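Local coordinates for protein acetyltransferase (Klebsiella pneumoniae, PDB 5XUN) that probably acetylates the amino group of glycyl-tRNA(Gly) with acetyl-CoA, acting as the toxin of a type II toxin-antitoxin pair, at residues Q80-L94 with K125-L137. The protein carries 1 engineered substitution. Numbering follows the deposited sequence.
Sequences QQKKIPYQNAPSVTL and KAVGIYGLFVEAL. With ACO (acetyl coenzyme *a), chain E.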
# COMPACT_ATOMS: atom_id res chain seq x y z
N GLN B 80 -1.08 -20.87 3.89
CA GLN B 80 -1.18 -19.50 3.44
C GLN B 80 -0.22 -19.26 2.31
O GLN B 80 -0.58 -18.58 1.37
CB GLN B 80 -0.90 -18.47 4.52
CG GLN B 80 -1.60 -18.65 5.82
CD GLN B 80 -3.01 -18.16 5.88
OE1 GLN B 80 -3.83 -18.48 5.01
NE2 GLN B 80 -3.33 -17.44 6.96
N GLN B 81 0.99 -19.81 2.42
CA GLN B 81 1.98 -19.61 1.37
C GLN B 81 1.46 -20.10 0.02
O GLN B 81 1.68 -19.44 -1.01
CB GLN B 81 3.28 -20.33 1.71
CG GLN B 81 4.20 -19.58 2.64
CD GLN B 81 5.46 -20.35 2.95
OE1 GLN B 81 6.13 -20.84 2.04
NE2 GLN B 81 5.79 -20.45 4.23
N LYS B 82 0.79 -21.25 -0.01
CA LYS B 82 0.25 -21.77 -1.26
C LYS B 82 -0.80 -20.85 -1.86
O LYS B 82 -1.04 -20.89 -3.07
CB LYS B 82 -0.34 -23.17 -1.05
CG LYS B 82 0.68 -24.23 -0.70
CD LYS B 82 0.15 -25.61 -1.07
CE LYS B 82 1.12 -26.71 -0.65
NZ LYS B 82 0.50 -28.06 -0.84
N LYS B 83 -1.45 -20.02 -1.04
CA LYS B 83 -2.40 -19.04 -1.54
C LYS B 83 -1.73 -17.81 -2.15
O LYS B 83 -2.39 -17.06 -2.87
CB LYS B 83 -3.35 -18.60 -0.43
N ILE B 84 -0.44 -17.61 -1.89
CA ILE B 84 0.30 -16.47 -2.45
C ILE B 84 1.05 -16.96 -3.69
O ILE B 84 2.12 -17.55 -3.55
CB ILE B 84 1.32 -15.89 -1.46
CG1 ILE B 84 0.75 -15.76 -0.04
CG2 ILE B 84 1.81 -14.54 -1.96
CD1 ILE B 84 -0.37 -14.82 0.13
N PRO B 85 0.57 -16.69 -4.90
CA PRO B 85 1.18 -17.29 -6.10
C PRO B 85 2.40 -16.54 -6.61
O PRO B 85 2.83 -16.80 -7.74
CB PRO B 85 0.04 -17.24 -7.13
CG PRO B 85 -0.95 -16.24 -6.60
CD PRO B 85 -0.51 -15.75 -5.26
N TYR B 86 2.97 -15.64 -5.82
CA TYR B 86 4.09 -14.81 -6.24
C TYR B 86 5.15 -14.84 -5.15
O TYR B 86 4.92 -15.34 -4.05
CB TYR B 86 3.66 -13.36 -6.50
CG TYR B 86 2.34 -13.19 -7.22
CD1 TYR B 86 2.27 -13.27 -8.60
CD2 TYR B 86 1.18 -12.93 -6.52
CE1 TYR B 86 1.06 -13.11 -9.27
CE2 TYR B 86 -0.03 -12.77 -7.17
CZ TYR B 86 -0.08 -12.86 -8.54
OH TYR B 86 -1.29 -12.69 -9.19
N GLN B 87 6.31 -14.25 -5.46
CA GLN B 87 7.42 -14.28 -4.53
C GLN B 87 7.13 -13.49 -3.26
O GLN B 87 7.55 -13.89 -2.17
CB GLN B 87 8.68 -13.72 -5.19
CG GLN B 87 9.95 -13.93 -4.38
CD GLN B 87 11.17 -13.34 -5.05
OE1 GLN B 87 11.77 -13.95 -5.93
NE2 GLN B 87 11.52 -12.12 -4.66
N ASN B 88 6.40 -12.39 -3.39
CA ASN B 88 6.13 -11.50 -2.27
C ASN B 88 4.63 -11.36 -2.03
O ASN B 88 3.83 -11.36 -2.97
CB ASN B 88 6.73 -10.12 -2.51
CG ASN B 88 8.23 -10.16 -2.66
OD1 ASN B 88 8.95 -10.57 -1.75
ND2 ASN B 88 8.72 -9.77 -3.83
N ALA B 89 4.29 -11.25 -0.84
CA ALA B 89 2.94 -10.89 -0.45
C ALA B 89 2.86 -9.38 -0.22
O ALA B 89 3.75 -8.80 0.40
CB ALA B 89 2.54 -11.61 0.83
N PRO B 90 1.79 -8.73 -0.70
CA PRO B 90 1.68 -7.29 -0.51
C PRO B 90 1.35 -6.98 0.94
O PRO B 90 0.71 -7.78 1.64
CB PRO B 90 0.52 -6.89 -1.44
CG PRO B 90 -0.35 -8.14 -1.47
CD PRO B 90 0.59 -9.32 -1.33
N SER B 91 1.80 -5.81 1.40
CA SER B 91 1.62 -5.45 2.79
C SER B 91 1.67 -3.94 2.96
O SER B 91 1.93 -3.18 2.02
CB SER B 91 2.68 -6.11 3.68
OG SER B 91 3.98 -5.77 3.22
N VAL B 92 1.38 -3.51 4.19
CA VAL B 92 1.69 -2.19 4.71
C VAL B 92 2.64 -2.40 5.89
O VAL B 92 2.46 -3.34 6.68
CB VAL B 92 0.43 -1.43 5.16
CG1 VAL B 92 0.80 -0.13 5.88
CG2 VAL B 92 -0.46 -1.13 3.97
N THR B 93 3.65 -1.55 6.01
CA THR B 93 4.62 -1.65 7.09
C THR B 93 4.37 -0.57 8.13
O THR B 93 4.21 0.60 7.78
CB THR B 93 6.05 -1.55 6.56
OG1 THR B 93 6.37 -2.74 5.83
CG2 THR B 93 7.05 -1.38 7.72
N LEU B 94 4.29 -0.97 9.40
CA LEU B 94 4.34 -0.03 10.51
C LEU B 94 5.81 0.28 10.73
O LEU B 94 6.54 -0.50 11.35
CB LEU B 94 3.70 -0.63 11.76
CG LEU B 94 3.71 0.17 13.06
CD1 LEU B 94 2.99 1.48 12.87
CD2 LEU B 94 3.05 -0.63 14.17
N LYS B 125 -9.19 -2.31 1.26
CA LYS B 125 -10.33 -2.40 0.36
C LYS B 125 -10.01 -1.86 -1.03
O LYS B 125 -10.58 -2.33 -2.02
CB LYS B 125 -11.53 -1.66 0.95
CG LYS B 125 -11.92 -2.19 2.31
CD LYS B 125 -12.69 -1.17 3.10
CE LYS B 125 -13.34 -1.83 4.29
NZ LYS B 125 -14.50 -1.04 4.78
N ALA B 126 -9.10 -0.89 -1.12
CA ALA B 126 -8.81 -0.22 -2.38
C ALA B 126 -7.61 -0.80 -3.10
O ALA B 126 -7.55 -0.73 -4.33
CB ALA B 126 -8.55 1.27 -2.15
N VAL B 127 -6.66 -1.35 -2.35
CA VAL B 127 -5.41 -1.88 -2.88
C VAL B 127 -5.12 -3.19 -2.16
O VAL B 127 -5.42 -3.35 -0.98
CB VAL B 127 -4.26 -0.86 -2.71
CG1 VAL B 127 -2.92 -1.50 -2.95
CG2 VAL B 127 -4.44 0.34 -3.67
N GLY B 128 -4.54 -4.15 -2.89
CA GLY B 128 -4.24 -5.43 -2.28
C GLY B 128 -3.22 -5.35 -1.16
O GLY B 128 -2.06 -5.01 -1.39
N ILE B 129 -3.64 -5.71 0.05
CA ILE B 129 -2.79 -5.65 1.24
C ILE B 129 -3.08 -6.89 2.07
O ILE B 129 -4.15 -6.99 2.68
CB ILE B 129 -3.04 -4.38 2.08
CG1 ILE B 129 -2.56 -3.14 1.33
CG2 ILE B 129 -2.35 -4.48 3.45
CD1 ILE B 129 -3.17 -1.90 1.85
N TYR B 130 -2.12 -7.80 2.13
CA TYR B 130 -2.34 -9.08 2.78
C TYR B 130 -2.24 -8.98 4.30
O TYR B 130 -2.77 -9.85 5.01
CB TYR B 130 -1.35 -10.13 2.25
CG TYR B 130 -1.59 -11.52 2.78
CD1 TYR B 130 -2.70 -12.26 2.38
CD2 TYR B 130 -0.70 -12.11 3.67
CE1 TYR B 130 -2.92 -13.54 2.86
CE2 TYR B 130 -0.91 -13.39 4.16
CZ TYR B 130 -2.03 -14.10 3.75
OH TYR B 130 -2.24 -15.36 4.23
N GLY B 131 -1.58 -7.95 4.81
CA GLY B 131 -1.60 -7.68 6.23
C GLY B 131 -0.62 -6.58 6.59
O GLY B 131 -0.07 -5.91 5.71
N LEU B 132 -0.41 -6.43 7.89
CA LEU B 132 0.45 -5.38 8.44
C LEU B 132 1.76 -6.00 8.88
O LEU B 132 1.78 -6.88 9.75
CB LEU B 132 -0.24 -4.67 9.60
CG LEU B 132 0.56 -3.62 10.39
CD1 LEU B 132 0.80 -2.34 9.60
CD2 LEU B 132 -0.17 -3.32 11.68
N PHE B 133 2.86 -5.52 8.30
CA PHE B 133 4.20 -6.00 8.58
C PHE B 133 4.87 -5.06 9.57
O PHE B 133 4.71 -3.84 9.48
CB PHE B 133 5.01 -6.07 7.28
CG PHE B 133 6.42 -6.61 7.43
CD1 PHE B 133 7.46 -5.77 7.81
CD2 PHE B 133 6.70 -7.93 7.13
CE1 PHE B 133 8.76 -6.26 7.93
CE2 PHE B 133 8.00 -8.43 7.24
CZ PHE B 133 9.03 -7.58 7.65
N VAL B 134 5.64 -5.61 10.51
CA VAL B 134 6.37 -4.77 11.45
C VAL B 134 7.66 -5.46 11.84
O VAL B 134 7.70 -6.68 12.05
CB VAL B 134 5.51 -4.41 12.68
CG1 VAL B 134 5.17 -5.64 13.50
CG2 VAL B 134 6.20 -3.35 13.53
N GLU B 135 8.74 -4.69 11.91
CA GLU B 135 10.01 -5.16 12.44
C GLU B 135 10.14 -4.64 13.87
O GLU B 135 10.29 -3.44 14.08
CB GLU B 135 11.18 -4.68 11.58
CG GLU B 135 12.53 -4.86 12.23
CD GLU B 135 13.65 -4.94 11.22
OE1 GLU B 135 14.57 -5.76 11.42
OE2 GLU B 135 13.59 -4.20 10.21
N ALA B 136 10.09 -5.55 14.83
CA ALA B 136 10.19 -5.15 16.22
C ALA B 136 11.59 -4.60 16.48
O ALA B 136 12.59 -5.22 16.10
CB ALA B 136 9.90 -6.33 17.14
N LEU B 137 11.65 -3.43 17.11
CA LEU B 137 12.92 -2.74 17.30
C LEU B 137 13.80 -3.45 18.33
O LEU B 137 15.03 -3.41 18.23
CB LEU B 137 12.67 -1.30 17.73
CG LEU B 137 13.72 -0.27 17.34
CD1 LEU B 137 13.62 0.04 15.84
CD2 LEU B 137 13.55 0.99 18.17
N1A ACO E . -5.65 -0.87 28.07
C2A ACO E . -4.56 -1.62 27.85
N3A ACO E . -3.48 -1.64 28.67
C4A ACO E . -3.44 -0.88 29.79
C5A ACO E . -4.61 -0.03 30.09
C6A ACO E . -5.75 -0.06 29.15
N6A ACO E . -6.85 0.70 29.38
N7A ACO E . -4.34 0.62 31.24
C8A ACO E . -3.11 0.23 31.62
N9A ACO E . -2.57 -0.68 30.79
C1B ACO E . -1.21 -1.27 30.96
C2B ACO E . -1.18 -2.79 31.05
O2B ACO E . -1.05 -3.21 32.42
C3B ACO E . 0.04 -3.20 30.24
O3B ACO E . 1.16 -3.35 31.10
P3B ACO E . 2.31 -4.45 30.84
O7A ACO E . 1.74 -5.73 31.41
O8A ACO E . 2.48 -4.47 29.34
O9A ACO E . 3.51 -3.91 31.59
C4B ACO E . 0.32 -2.01 29.33
O4B ACO E . -0.39 -0.88 29.86
C5B ACO E . -0.11 -2.21 27.88
O5B ACO E . 0.80 -1.50 27.05
P1A ACO E . 0.49 -0.02 26.50
O1A ACO E . 0.28 0.90 27.67
O2A ACO E . -0.56 -0.08 25.42
O3A ACO E . 1.89 0.30 25.81
P2A ACO E . 2.66 1.70 26.01
O4A ACO E . 1.67 2.83 26.05
O5A ACO E . 3.68 1.55 27.11
O6A ACO E . 3.43 1.74 24.60
CBP ACO E . 5.40 1.26 23.36
CCP ACO E . 4.33 0.68 24.27
CDP ACO E . 4.74 2.05 22.24
CEP ACO E . 6.25 0.14 22.79
CAP ACO E . 6.24 2.16 24.27
OAP ACO E . 6.87 1.32 25.25
C9P ACO E . 7.29 2.91 23.52
O9P ACO E . 7.05 3.97 22.97
N8P ACO E . 8.49 2.34 23.53
C7P ACO E . 9.69 3.06 23.15
C6P ACO E . 9.85 3.13 21.64
C5P ACO E . 9.54 1.77 21.06
O5P ACO E . 10.24 0.81 21.33
N4P ACO E . 8.47 1.71 20.26
C3P ACO E . 7.99 0.46 19.72
C2P ACO E . 8.85 -0.04 18.57
S1P ACO E . 7.96 0.23 17.07
C ACO E . 8.76 -0.90 16.16
O ACO E . 9.43 -1.72 16.75
CH3 ACO E . 8.61 -0.87 14.66
O HOH W 1 -1.39 -15.43 7.19
O HOH W 2 8.82 -1.78 11.05
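Strands 88-94 and 131-135 run parallel, their short axes approaching to 4.6 Å at an angle of 41°, and are the two strands of a beta-alpha-beta crossover through helix 108-126 in the GNAT fold. The register pairs Val92 with Leu132 and Thr93 with Phe133. Tyr130 N opens the ladder, 2.9 Å from Pro90 O and above its carbonyl plane; the other three donors lie nearly along the C=O axis. Both backbone polar atoms of Val92 are bonded: its N donates to Gly131 O at 3.2 Å, and its O receives Phe133 N at 2.7 Å. Leu94 N to Phe133 O continues the ladder toward acetyl-CoA. There the strands part, and a water bonded to Leu94 O and Glu135 N bridges the gap, consistent with the V-shaped splay where GNAT enzymes take up acetyl-CoA.

On the face turned to helix 108-126, Val92 CG2 meets Ile129 CD1 at 3.5 Å, while Leu132 reaches over to Leu94 CB with its CD1 branch. On the other face Thr93 runs alongside Phe133, OG1 of Thr93 3.8 Å from Phe133 CD1; the Thr93 hydroxyl bonds to Ser68 in strand 59-71.

Tyr130 spans from the strands to helix 78-83. With CG anti to the backbone N (chi1 -175°), its ring reaches Ile84, whose CD1 lies over one face, 4.0 Å from the Tyr130 ring centroid: a CH-pi contact. The Gln80 amide plane is turned 78° from this ring, and a water joins Tyr130 OH to Gln80 NE2, weakly on the amide side. At the cofactor end, Val134 CG2 touches the acetyl CH3 of acetyl-CoA, and Leu137 N donates to the thioester carbonyl O at 2.8 Å.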